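Local coordinates for alpha-l-arabinofuranosidase domain protein (Thermotoga maritima, PDB 4ATW) that probably hydrolyses terminal alpha-L-arabinofuranosyl residues from arabinose-containing polysaccharides and oligosaccharides, as a thermostable alpha-L-arabinofuranosidase, at residues 15-23 with 350-361; 427-438 with 454-465. All blocks are in the same frame, centred on the assembly; numbering follows the deposited sequence.

Contact 1: residues 15-23 with 350-361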
loop_
_atom_site.group_PDB
_atom_site.type_symbol
_atom_site.label_atom_id
_atom_site.label_comp_id
_atom_site.label_asym_id
_atom_site.label_seq_id
_atom_site.Cartn_x
_atom_site.Cartn_y
_atom_site.Cartn_z
ATOM N N PRO A 15 -7.022 12.520 12.349
ATOM C CA PRO A 15 -7.194 12.527 10.900
ATOM C C PRO A 15 -6.877 11.138 10.367
ATOM O O PRO A 15 -6.440 10.258 11.125
ATOM C CB PRO A 15 -6.166 13.553 10.435
ATOM C CG PRO A 15 -6.052 14.516 11.613
ATOM C CD PRO A 15 -7.029 13.911 12.594
ATOM N N ILE A 16 -7.115 10.926 9.080
ATOM C CA ILE A 16 -6.784 9.651 8.452
ATOM C C ILE A 16 -5.826 10.053 7.350
ATOM O O ILE A 16 -6.240 10.704 6.379
ATOM C CB ILE A 16 -7.998 8.986 7.818
ATOM C CG1 ILE A 16 -8.982 8.622 8.912
ATOM C CG2 ILE A 16 -7.590 7.743 7.005
ATOM C CD1 ILE A 16 -10.226 7.919 8.397
ATOM N N SER A 17 -4.547 9.702 7.518
ATOM C CA SER A 17 -3.513 10.040 6.544
ATOM C C SER A 17 -3.967 9.507 5.194
ATOM O O SER A 17 -4.149 8.301 5.005
ATOM C CB SER A 17 -2.182 9.415 6.952
ATOM O OG SER A 17 -1.164 9.771 6.039
ATOM N N ARG A 18 -4.168 10.413 4.250
ATOM C CA ARG A 18 -4.638 9.994 2.954
ATOM C C ARG A 18 -3.709 9.018 2.264
ATOM O O ARG A 18 -4.088 8.409 1.266
ATOM C CB ARG A 18 -4.875 11.205 2.069
ATOM C CG ARG A 18 -3.643 11.975 1.705
ATOM C CD ARG A 18 -3.823 12.501 0.299
ATOM N NE ARG A 18 -2.653 13.198 -0.182
ATOM C CZ ARG A 18 -2.289 13.205 -1.458
ATOM N NH1 ARG A 18 -3.007 12.532 -2.351
ATOM N NH2 ARG A 18 -1.197 13.872 -1.842
ATOM N N HIS A 19 -2.503 8.853 2.801
ATOM C CA HIS A 19 -1.515 7.957 2.201
ATOM C C HIS A 19 -1.501 6.518 2.660
ATOM O O HIS A 19 -0.521 5.803 2.440
ATOM C CB HIS A 19 -0.118 8.539 2.364
ATOM C CG HIS A 19 0.146 9.690 1.453
ATOM N ND1 HIS A 19 0.224 10.988 1.903
ATOM C CD2 HIS A 19 0.314 9.746 0.111
ATOM C CE1 HIS A 19 0.432 11.797 0.879
ATOM N NE2 HIS A 19 0.489 11.067 -0.220
ATOM N N ILE A 20 -2.584 6.085 3.292
ATOM C CA ILE A 20 -2.632 4.717 3.759
ATOM C C ILE A 20 -3.062 3.886 2.591
ATOM O O ILE A 20 -2.842 2.698 2.573
ATOM C CB ILE A 20 -3.622 4.510 4.946
ATOM C CG1 ILE A 20 -4.977 5.104 4.592
ATOM C CG2 ILE A 20 -3.050 5.137 6.240
ATOM C CD1 ILE A 20 -6.000 5.023 5.736
ATOM N N TYR A 21 -3.619 4.532 1.582
ATOM C CA TYR A 21 -4.116 3.821 0.411
ATOM C C TYR A 21 -3.124 3.769 -0.749
ATOM O O TYR A 21 -3.510 3.563 -1.906
ATOM C CB TYR A 21 -5.427 4.480 -0.052
ATOM C CG TYR A 21 -6.457 4.718 1.050
ATOM C CD1 TYR A 21 -7.069 3.644 1.733
ATOM C CD2 TYR A 21 -6.821 6.002 1.399
ATOM C CE1 TYR A 21 -8.016 3.856 2.743
ATOM C CE2 TYR A 21 -7.767 6.220 2.396
ATOM C CZ TYR A 21 -8.357 5.142 3.064
ATOM O OH TYR A 21 -9.278 5.397 4.052
ATOM N N GLY A 22 -1.851 3.950 -0.436
ATOM C CA GLY A 22 -0.827 3.941 -1.471
ATOM C C GLY A 22 -0.530 2.585 -2.104
ATOM O O GLY A 22 -0.792 1.548 -1.491
ATOM N N HIS A 23 0.032 2.610 -3.318
ATOM C CA HIS A 23 0.363 1.401 -4.066
ATOM C C HIS A 23 1.811 1.323 -4.459
ATOM O O HIS A 23 2.538 2.315 -4.396
ATOM C CB HIS A 23 -0.483 1.305 -5.312
ATOM C CG HIS A 23 -1.941 1.183 -5.016
ATOM N ND1 HIS A 23 -2.552 -0.035 -4.827
ATOM C CD2 HIS A 23 -2.891 2.128 -4.783
ATOM C CE1 HIS A 23 -3.815 0.163 -4.487
ATOM N NE2 HIS A 23 -4.048 1.465 -4.453
ATOM N N PHE A 350 -10.053 -1.902 -2.506
ATOM C CA PHE A 350 -9.677 -0.508 -2.579
ATOM C C PHE A 350 -10.772 0.311 -3.253
ATOM O O PHE A 350 -11.098 1.406 -2.792
ATOM C CB PHE A 350 -8.376 -0.334 -3.337
ATOM C CG PHE A 350 -7.167 -0.552 -2.502
ATOM C CD1 PHE A 350 -6.791 -1.825 -2.116
ATOM C CD2 PHE A 350 -6.384 0.524 -2.116
ATOM C CE1 PHE A 350 -5.646 -2.014 -1.356
ATOM C CE2 PHE A 350 -5.230 0.333 -1.354
ATOM C CZ PHE A 350 -4.864 -0.929 -0.978
ATOM N N GLU A 351 -11.350 -0.220 -4.330
ATOM C CA GLU A 351 -12.403 0.506 -5.044
ATOM C C GLU A 351 -13.460 0.943 -4.040
ATOM O O GLU A 351 -13.937 2.099 -4.050
ATOM C CB GLU A 351 -13.057 -0.373 -6.118
ATOM C CG GLU A 351 -13.604 0.439 -7.273
ATOM C CD GLU A 351 -14.434 -0.383 -8.252
ATOM O OE1 GLU A 351 -14.130 -1.582 -8.464
ATOM O OE2 GLU A 351 -15.390 0.188 -8.825
ATOM N N LEU A 352 -13.793 0.011 -3.147
ATOM C CA LEU A 352 -14.804 0.271 -2.142
ATOM C C LEU A 352 -14.391 1.284 -1.100
ATOM O O LEU A 352 -15.056 2.305 -0.923
ATOM C CB LEU A 352 -15.189 -1.020 -1.449
ATOM C CG LEU A 352 -16.159 -0.867 -0.288
ATOM C CD1 LEU A 352 -17.429 -0.233 -0.757
ATOM C CD2 LEU A 352 -16.406 -2.244 0.295
ATOM N N ILE A 353 -13.279 1.036 -0.415
ATOM C CA ILE A 353 -12.888 1.968 0.638
ATOM C C ILE A 353 -12.369 3.314 0.207
ATOM O O ILE A 353 -12.603 4.293 0.892
ATOM C CB ILE A 353 -11.854 1.371 1.614
ATOM C CG1 ILE A 353 -12.282 -0.022 2.064
ATOM C CG2 ILE A 353 -11.771 2.266 2.852
ATOM C CD1 ILE A 353 -13.563 -0.034 2.904
ATOM N N VAL A 354 -11.668 3.392 -0.911
ATOM C CA VAL A 354 -11.150 4.697 -1.302
ATOM C C VAL A 354 -12.244 5.660 -1.775
ATOM O O VAL A 354 -12.160 6.868 -1.572
ATOM C CB VAL A 354 -10.055 4.593 -2.406
ATOM C CG1 VAL A 354 -8.890 3.781 -1.902
ATOM C CG2 VAL A 354 -10.632 3.994 -3.679
ATOM N N ASN A 355 -13.287 5.127 -2.388
ATOM C CA ASN A 355 -14.339 5.994 -2.863
ATOM C C ASN A 355 -15.456 6.228 -1.838
ATOM O O ASN A 355 -16.361 7.041 -2.067
ATOM C CB ASN A 355 -14.898 5.421 -4.150
ATOM C CG ASN A 355 -13.916 5.503 -5.288
ATOM O OD1 ASN A 355 -13.640 6.580 -5.811
ATOM N ND2 ASN A 355 -13.370 4.354 -5.677
ATOM N N HIS A 356 -15.383 5.535 -0.702
ATOM C CA HIS A 356 -16.402 5.661 0.342
ATOM C C HIS A 356 -15.744 5.745 1.717
ATOM O O HIS A 356 -15.966 4.895 2.573
ATOM C CB HIS A 356 -17.379 4.463 0.250
ATOM C CG HIS A 356 -18.054 4.343 -1.095
ATOM N ND1 HIS A 356 -18.975 5.264 -1.555
ATOM C CD2 HIS A 356 -17.845 3.483 -2.126
ATOM C CE1 HIS A 356 -19.290 4.980 -2.807
ATOM N NE2 HIS A 356 -18.619 3.904 -3.177
ATOM N N SER A 357 -14.946 6.798 1.918
ATOM C CA SER A 357 -14.204 6.994 3.167
ATOM C C SER A 357 -13.911 8.459 3.414
ATOM O O SER A 357 -13.568 9.193 2.472
ATOM C CB SER A 357 -12.872 6.293 3.057
ATOM O OG SER A 357 -12.170 6.856 1.945
ATOM N N GLY A 358 -13.989 8.862 4.685
ATOM C CA GLY A 358 -13.729 10.244 5.069
ATOM C C GLY A 358 -12.292 10.593 5.434
ATOM O O GLY A 358 -11.434 9.725 5.557
ATOM N N GLU A 359 -12.028 11.880 5.612
ATOM C CA GLU A 359 -10.693 12.343 5.947
ATOM C C GLU A 359 -10.436 12.381 7.453
ATOM O O GLU A 359 -9.299 12.627 7.879
ATOM C CB GLU A 359 -10.459 13.738 5.352
ATOM C CG GLU A 359 -10.353 13.792 3.834
ATOM C CD GLU A 359 -11.629 13.344 3.125
ATOM O OE1 GLU A 359 -12.699 13.908 3.441
ATOM O OE2 GLU A 359 -11.575 12.442 2.250
ATOM N N LYS A 360 -11.482 12.133 8.247
ATOM C CA LYS A 360 -11.368 12.160 9.709
ATOM C C LYS A 360 -12.006 10.920 10.333
ATOM O O LYS A 360 -13.061 10.468 9.864
ATOM C CB LYS A 360 -12.061 13.407 10.294
ATOM C CG LYS A 360 -11.629 14.763 9.744
ATOM C CD LYS A 360 -12.500 15.861 10.368
ATOM C CE LYS A 360 -12.460 17.201 9.603
ATOM N NZ LYS A 360 -11.135 17.857 9.696
ATOM N N LEU A 361 -11.370 10.375 11.380
ATOM C CA LEU A 361 -11.859 9.180 12.093
ATOM C C LEU A 361 -12.695 9.662 13.254
ATOM O O LEU A 361 -12.235 10.528 14.006
ATOM C CB LEU A 361 -10.704 8.378 12.652
ATOM C CG LEU A 361 -11.081 7.063 13.317
ATOM C CD1 LEU A 361 -11.551 6.130 12.233
ATOM C CD2 LEU A 361 -9.886 6.450 14.056
#
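His23 and Phe350 meet from opposite directions, and CE1 of the histidine sits over one face of the phenylalanine, nearer the rim than the middle. The ring centroids are 4.5 Å apart with the planes at 48°, an oblique pairing in which NE2 and CE1 of His23 lie against the CD2-CE2 side of Phe350. The edge of that phenylalanine also faces the backbone O of Tyr21, near the ring plane, with CE2 at 3.7 Å from this oxygen.

Apolar packing follows round Tyr21. Its CG is anti to the carbonyl carbon (chi1 -49°), which sends the ring along the flank of helix 345-355. There CG1 of Val354 touches the ring root, 3.9 Å from Tyr21 CG, while the Ile353 side chain lies roughly perpendicular to that of Tyr21, its CG2 4.1 Å from Tyr21 CE1. Ile20 CG1 lies above the centre of one ring face. The Ile16 side chain reaches across with an extended CG1 branch: CD1 lies 3.6 Å from Gly358 O, and CG1 is 4.1 Å from Leu361 CB.

These residues join two domains. Residues 15-23 lead from strand 11-15 of the beta domain into strand 23-24, the first strand of the parallel (beta/alpha)8 barrel; residues 350-361 run from the helix back into the beta domain, as strand 360-376. Helix 299-313 packs beside both, with Leu309 touching Tyr21 and Ile353.

Polar contacts gather towards the beta domain. The phenol OH of Tyr21 comes near Ser357 but is hydrogen-bonded to Gln313. Ile16 N donates to Glu359 O at 3.0 Å, beside the antiparallel non-hydrogen-bonded pair Pro15 and Lys360. Glu359 and Lys360 together face Ile398 in a classic beta bulge.

Contact 2: residues 427-438 with 454-465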
loop_
_atom_site.group_PDB
_atom_site.type_symbol
_atom_site.label_atom_id
_atom_site.label_comp_id
_atom_site.label_asym_id
_atom_site.label_seq_id
_atom_site.Cartn_x
_atom_site.Cartn_y
_atom_site.Cartn_z
ATOM N N LEU A 427 -28.457 11.268 14.882
ATOM C CA LEU A 427 -28.547 11.233 13.432
ATOM C C LEU A 427 -29.931 11.644 12.907
ATOM O O LEU A 427 -30.050 12.603 12.125
ATOM C CB LEU A 427 -28.176 9.831 12.919
ATOM C CG LEU A 427 -28.362 9.551 11.408
ATOM C CD1 LEU A 427 -27.395 10.339 10.554
ATOM C CD2 LEU A 427 -28.178 8.074 11.142
ATOM N N GLY A 428 -30.972 10.930 13.331
ATOM C CA GLY A 428 -32.301 11.262 12.851
ATOM C C GLY A 428 -32.644 10.374 11.671
ATOM O O GLY A 428 -31.909 9.441 11.391
ATOM N N GLN A 429 -33.738 10.642 10.970
ATOM C CA GLN A 429 -34.101 9.792 9.845
ATOM C C GLN A 429 -33.680 10.301 8.474
ATOM O O GLN A 429 -34.269 11.244 7.940
ATOM C CB GLN A 429 -35.606 9.536 9.828
ATOM C CG GLN A 429 -36.098 8.638 10.926
ATOM C CD GLN A 429 -37.494 8.112 10.647
ATOM O OE1 GLN A 429 -38.092 7.439 11.497
ATOM N NE2 GLN A 429 -38.025 8.412 9.447
ATOM N N LYS A 430 -32.666 9.655 7.905
ATOM C CA LYS A 430 -32.174 10.002 6.574
ATOM C C LYS A 430 -32.310 8.773 5.668
ATOM O O LYS A 430 -32.674 7.685 6.122
ATOM C CB LYS A 430 -30.708 10.448 6.623
ATOM C CG LYS A 430 -30.172 10.660 8.027
ATOM C CD LYS A 430 -30.583 11.990 8.629
ATOM C CE LYS A 430 -29.654 13.089 8.179
ATOM N NZ LYS A 430 -29.810 14.268 9.065
ATOM N N LYS A 431 -32.018 8.955 4.388
ATOM C CA LYS A 431 -32.125 7.862 3.441
ATOM C C LYS A 431 -30.743 7.511 2.915
ATOM O O LYS A 431 -30.432 7.751 1.747
ATOM C CB LYS A 431 -33.036 8.262 2.281
ATOM C CG LYS A 431 -33.767 7.099 1.625
ATOM C CD LYS A 431 -34.897 6.589 2.518
ATOM C CE LYS A 431 -35.994 7.638 2.704
ATOM N NZ LYS A 431 -36.929 7.304 3.814
ATOM N N ALA A 432 -29.913 6.946 3.785
ATOM C CA ALA A 432 -28.558 6.553 3.412
ATOM C C ALA A 432 -28.498 5.388 2.402
ATOM O O ALA A 432 -29.454 4.621 2.253
ATOM C CB ALA A 432 -27.790 6.178 4.664
ATOM N N THR A 433 -27.364 5.260 1.713
ATOM C CA THR A 433 -27.157 4.186 0.746
ATOM C C THR A 433 -25.937 3.345 1.161
ATOM O O THR A 433 -24.918 3.904 1.540
ATOM C CB THR A 433 -26.979 4.784 -0.670
ATOM O OG1 THR A 433 -26.156 3.910 -1.453
ATOM C CG2 THR A 433 -26.398 6.213 -0.600
ATOM N N VAL A 434 -26.038 2.014 1.122
ATOM C CA VAL A 434 -24.899 1.180 1.532
ATOM C C VAL A 434 -24.237 0.420 0.408
ATOM O O VAL A 434 -24.901 -0.329 -0.332
ATOM C CB VAL A 434 -25.263 0.111 2.627
ATOM C CG1 VAL A 434 -26.161 0.712 3.667
ATOM C CG2 VAL A 434 -25.891 -1.147 2.005
ATOM N N TYR A 435 -22.922 0.597 0.283
ATOM C CA TYR A 435 -22.200 -0.125 -0.756
ATOM C C TYR A 435 -21.512 -1.271 -0.100
ATOM O O TYR A 435 -20.679 -1.061 0.757
ATOM C CB TYR A 435 -21.169 0.756 -1.440
ATOM C CG TYR A 435 -21.723 2.079 -1.846
ATOM C CD1 TYR A 435 -21.870 3.098 -0.911
ATOM C CD2 TYR A 435 -22.097 2.318 -3.158
ATOM C CE1 TYR A 435 -22.370 4.347 -1.275
ATOM C CE2 TYR A 435 -22.613 3.563 -3.544
ATOM C CZ TYR A 435 -22.744 4.579 -2.595
ATOM O OH TYR A 435 -23.227 5.820 -2.942
ATOM N N THR A 436 -21.879 -2.480 -0.494
ATOM C CA THR A 436 -21.275 -3.660 0.097
ATOM C C THR A 436 -20.542 -4.508 -0.951
ATOM O O THR A 436 -20.939 -4.570 -2.133
ATOM C CB THR A 436 -22.343 -4.504 0.811
ATOM O OG1 THR A 436 -22.902 -5.443 -0.110
ATOM C CG2 THR A 436 -23.472 -3.601 1.322
ATOM N N LEU A 437 -19.469 -5.156 -0.507
ATOM C CA LEU A 437 -18.649 -5.985 -1.392
ATOM C C LEU A 437 -18.490 -7.411 -0.908
ATOM O O LEU A 437 -17.923 -7.663 0.163
ATOM C CB LEU A 437 -17.259 -5.356 -1.567
ATOM C CG LEU A 437 -16.129 -6.229 -2.106
ATOM C CD1 LEU A 437 -16.474 -6.784 -3.478
ATOM C CD2 LEU A 437 -14.876 -5.380 -2.165
ATOM N N THR A 438 -18.984 -8.341 -1.715
ATOM C CA THR A 438 -18.890 -9.755 -1.379
ATOM C C THR A 438 -19.105 -10.512 -2.674
ATOM O O THR A 438 -19.032 -9.912 -3.749
ATOM C CB THR A 438 -19.976 -10.178 -0.334
ATOM O OG1 THR A 438 -19.659 -11.469 0.226
ATOM C CG2 THR A 438 -21.350 -10.224 -0.990
ATOM N N VAL A 454 -17.129 -11.083 -8.153
ATOM C CA VAL A 454 -16.902 -10.381 -6.888
ATOM C C VAL A 454 -16.972 -8.883 -7.222
ATOM O O VAL A 454 -16.154 -8.386 -8.003
ATOM C CB VAL A 454 -15.500 -10.730 -6.304
ATOM C CG1 VAL A 454 -15.263 -9.962 -5.014
ATOM C CG2 VAL A 454 -15.393 -12.237 -6.058
ATOM N N ASP A 455 -17.938 -8.159 -6.653
ATOM C CA ASP A 455 -18.066 -6.742 -6.982
ATOM C C ASP A 455 -18.798 -5.922 -5.917
ATOM O O ASP A 455 -19.280 -6.469 -4.919
ATOM C CB ASP A 455 -18.777 -6.625 -8.336
ATOM C CG ASP A 455 -18.340 -5.418 -9.129
ATOM O OD1 ASP A 455 -17.812 -4.465 -8.523
ATOM O OD2 ASP A 455 -18.532 -5.414 -10.362
ATOM N N ILE A 456 -18.865 -4.608 -6.140
ATOM C CA ILE A 456 -19.529 -3.680 -5.228
ATOM C C ILE A 456 -20.932 -3.402 -5.713
ATOM O O ILE A 456 -21.150 -3.199 -6.909
ATOM C CB ILE A 456 -18.809 -2.332 -5.174
ATOM C CG1 ILE A 456 -17.370 -2.544 -4.706
ATOM C CG2 ILE A 456 -19.549 -1.372 -4.236
ATOM C CD1 ILE A 456 -16.540 -1.279 -4.685
ATOM N N THR A 457 -21.881 -3.355 -4.782
ATOM C CA THR A 457 -23.296 -3.106 -5.121
ATOM C C THR A 457 -24.008 -2.182 -4.135
ATOM O O THR A 457 -23.987 -2.406 -2.916
ATOM C CB THR A 457 -24.055 -4.416 -5.145
ATOM O OG1 THR A 457 -23.941 -5.027 -3.849
ATOM C CG2 THR A 457 -23.452 -5.368 -6.219
ATOM N N SER A 458 -24.653 -1.152 -4.664
ATOM C CA SER A 458 -25.357 -0.210 -3.805
ATOM C C SER A 458 -26.723 -0.758 -3.435
ATOM O O SER A 458 -27.153 -1.792 -3.937
ATOM C CB SER A 458 -25.620 1.126 -4.536
ATOM O OG SER A 458 -26.434 0.952 -5.685
ATOM N N GLU A 459 -27.402 -0.044 -2.555
ATOM C CA GLU A 459 -28.716 -0.441 -2.093
ATOM C C GLU A 459 -29.115 0.689 -1.154
ATOM O O GLU A 459 -28.282 1.174 -0.382
ATOM C CB GLU A 459 -28.545 -1.746 -1.318
ATOM C CG GLU A 459 -29.850 -2.382 -0.854
ATOM C CD GLU A 459 -29.866 -2.658 0.650
ATOM O OE1 GLU A 459 -29.783 -1.677 1.420
ATOM O OE2 GLU A 459 -29.955 -3.844 1.061
ATOM N N THR A 460 -30.371 1.126 -1.219
ATOM C CA THR A 460 -30.799 2.219 -0.363
ATOM C C THR A 460 -31.397 1.767 0.952
ATOM O O THR A 460 -31.902 0.655 1.078
ATOM C CB THR A 460 -31.781 3.128 -1.090
ATOM O OG1 THR A 460 -31.198 3.493 -2.343
ATOM C CG2 THR A 460 -32.040 4.414 -0.287
ATOM N N ILE A 461 -31.307 2.647 1.941
ATOM C CA ILE A 461 -31.823 2.363 3.271
ATOM C C ILE A 461 -32.316 3.602 3.992
ATOM O O ILE A 461 -31.934 4.733 3.681
ATOM C CB ILE A 461 -30.749 1.700 4.170
ATOM C CG1 ILE A 461 -30.536 0.261 3.743
ATOM C CG2 ILE A 461 -31.172 1.719 5.639
ATOM C CD1 ILE A 461 -29.642 -0.478 4.685
ATOM N N THR A 462 -33.192 3.361 4.955
ATOM C CA THR A 462 -33.725 4.417 5.782
ATOM C C THR A 462 -32.971 4.155 7.071
ATOM O O THR A 462 -33.003 3.031 7.583
ATOM C CB THR A 462 -35.235 4.240 6.011
ATOM O OG1 THR A 462 -35.485 2.890 6.436
ATOM C CG2 THR A 462 -36.024 4.545 4.724
ATOM N N VAL A 463 -32.262 5.167 7.564
ATOM C CA VAL A 463 -31.499 5.016 8.794
ATOM C C VAL A 463 -31.930 6.042 9.844
ATOM O O VAL A 463 -32.439 7.108 9.498
ATOM C CB VAL A 463 -29.986 5.172 8.529
ATOM C CG1 VAL A 463 -29.532 4.177 7.458
ATOM C CG2 VAL A 463 -29.678 6.596 8.112
ATOM N N ASP A 464 -31.732 5.718 11.121
ATOM C CA ASP A 464 -32.108 6.616 12.221
ATOM C C ASP A 464 -31.044 6.548 13.317
ATOM O O ASP A 464 -30.160 5.691 13.272
ATOM C CB ASP A 464 -33.469 6.199 12.813
ATOM C CG ASP A 464 -34.203 7.355 13.522
ATOM O OD1 ASP A 464 -33.540 8.259 14.086
ATOM O OD2 ASP A 464 -35.456 7.339 13.523
ATOM N N THR A 465 -31.143 7.450 14.295
ATOM C CA THR A 465 -30.219 7.505 15.434
ATOM C C THR A 465 -29.917 6.118 15.992
ATOM O O THR A 465 -28.886 5.865 16.612
ATOM C CB THR A 465 -30.819 8.369 16.538
ATOM O OG1 THR A 465 -30.935 9.714 16.036
ATOM C CG2 THR A 465 -29.973 8.303 17.838
#
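Val434 and Ile461 set their side chains obliquely across an antiparallel pairing, CG1 of the valine 3.8 Å from CD1 of the isoleucine. This is a beta hairpin with a long connection, at the edge of the C-terminal beta domain's sheet, regular where strand 433-438 meets strand 455-457 and looser beyond. On the same side as Val434, Glu459 runs alongside it, pointing the same way. Further along, Val463 inserts between two neighbours: CG1 meets Ala432 CB, and CG2 lies 3.7 Å from Leu427 CD2. On the face turned to helix 345-355, Ile456 CG2 rests against Tyr435 CB at 3.9 Å, and Leu352 packs on both residues. Leu437 CG is anti to the backbone N (chi1 163°), which brings CD1 to Val454 CG1.

At the far end, the carboxylate of Asp464 stands nearly upright to the Gln429 amide, the planes 83° apart, with OD2 beside Gln429 CG. An alanine at this position is likely to leave the Gln429 side chain without the carboxylate it lies against, and freer to turn. Next along, Thr465 OG1 accepts from Gly428 N at 3.0 Å and, weakly, from Leu427 N.

How the contacts relate
Contact 1 is the more buried, its centre about 11 Å from the centre of the chain, where the barrel and the beta domain meet; contact 2 is more open, its centre about 27 Å from that point, with 7 of its 24 touching residues exposed. The chemistry differs accordingly: one cross-segment hydrogen bond and a set of ring and methyl contacts in contact 1, a ladder of backbone bonds in contact 2 with threonines and charged groups outside. Both reach the same mixed sheet, and helix 345-355 joins them. Its Phe350, Ile353 and Val354 serve contact 1, while Leu352 turns to contact 2, its CD2 3.7 Å from Leu437 CB. Just past the helix, the ring of His356 stacks on Tyr435.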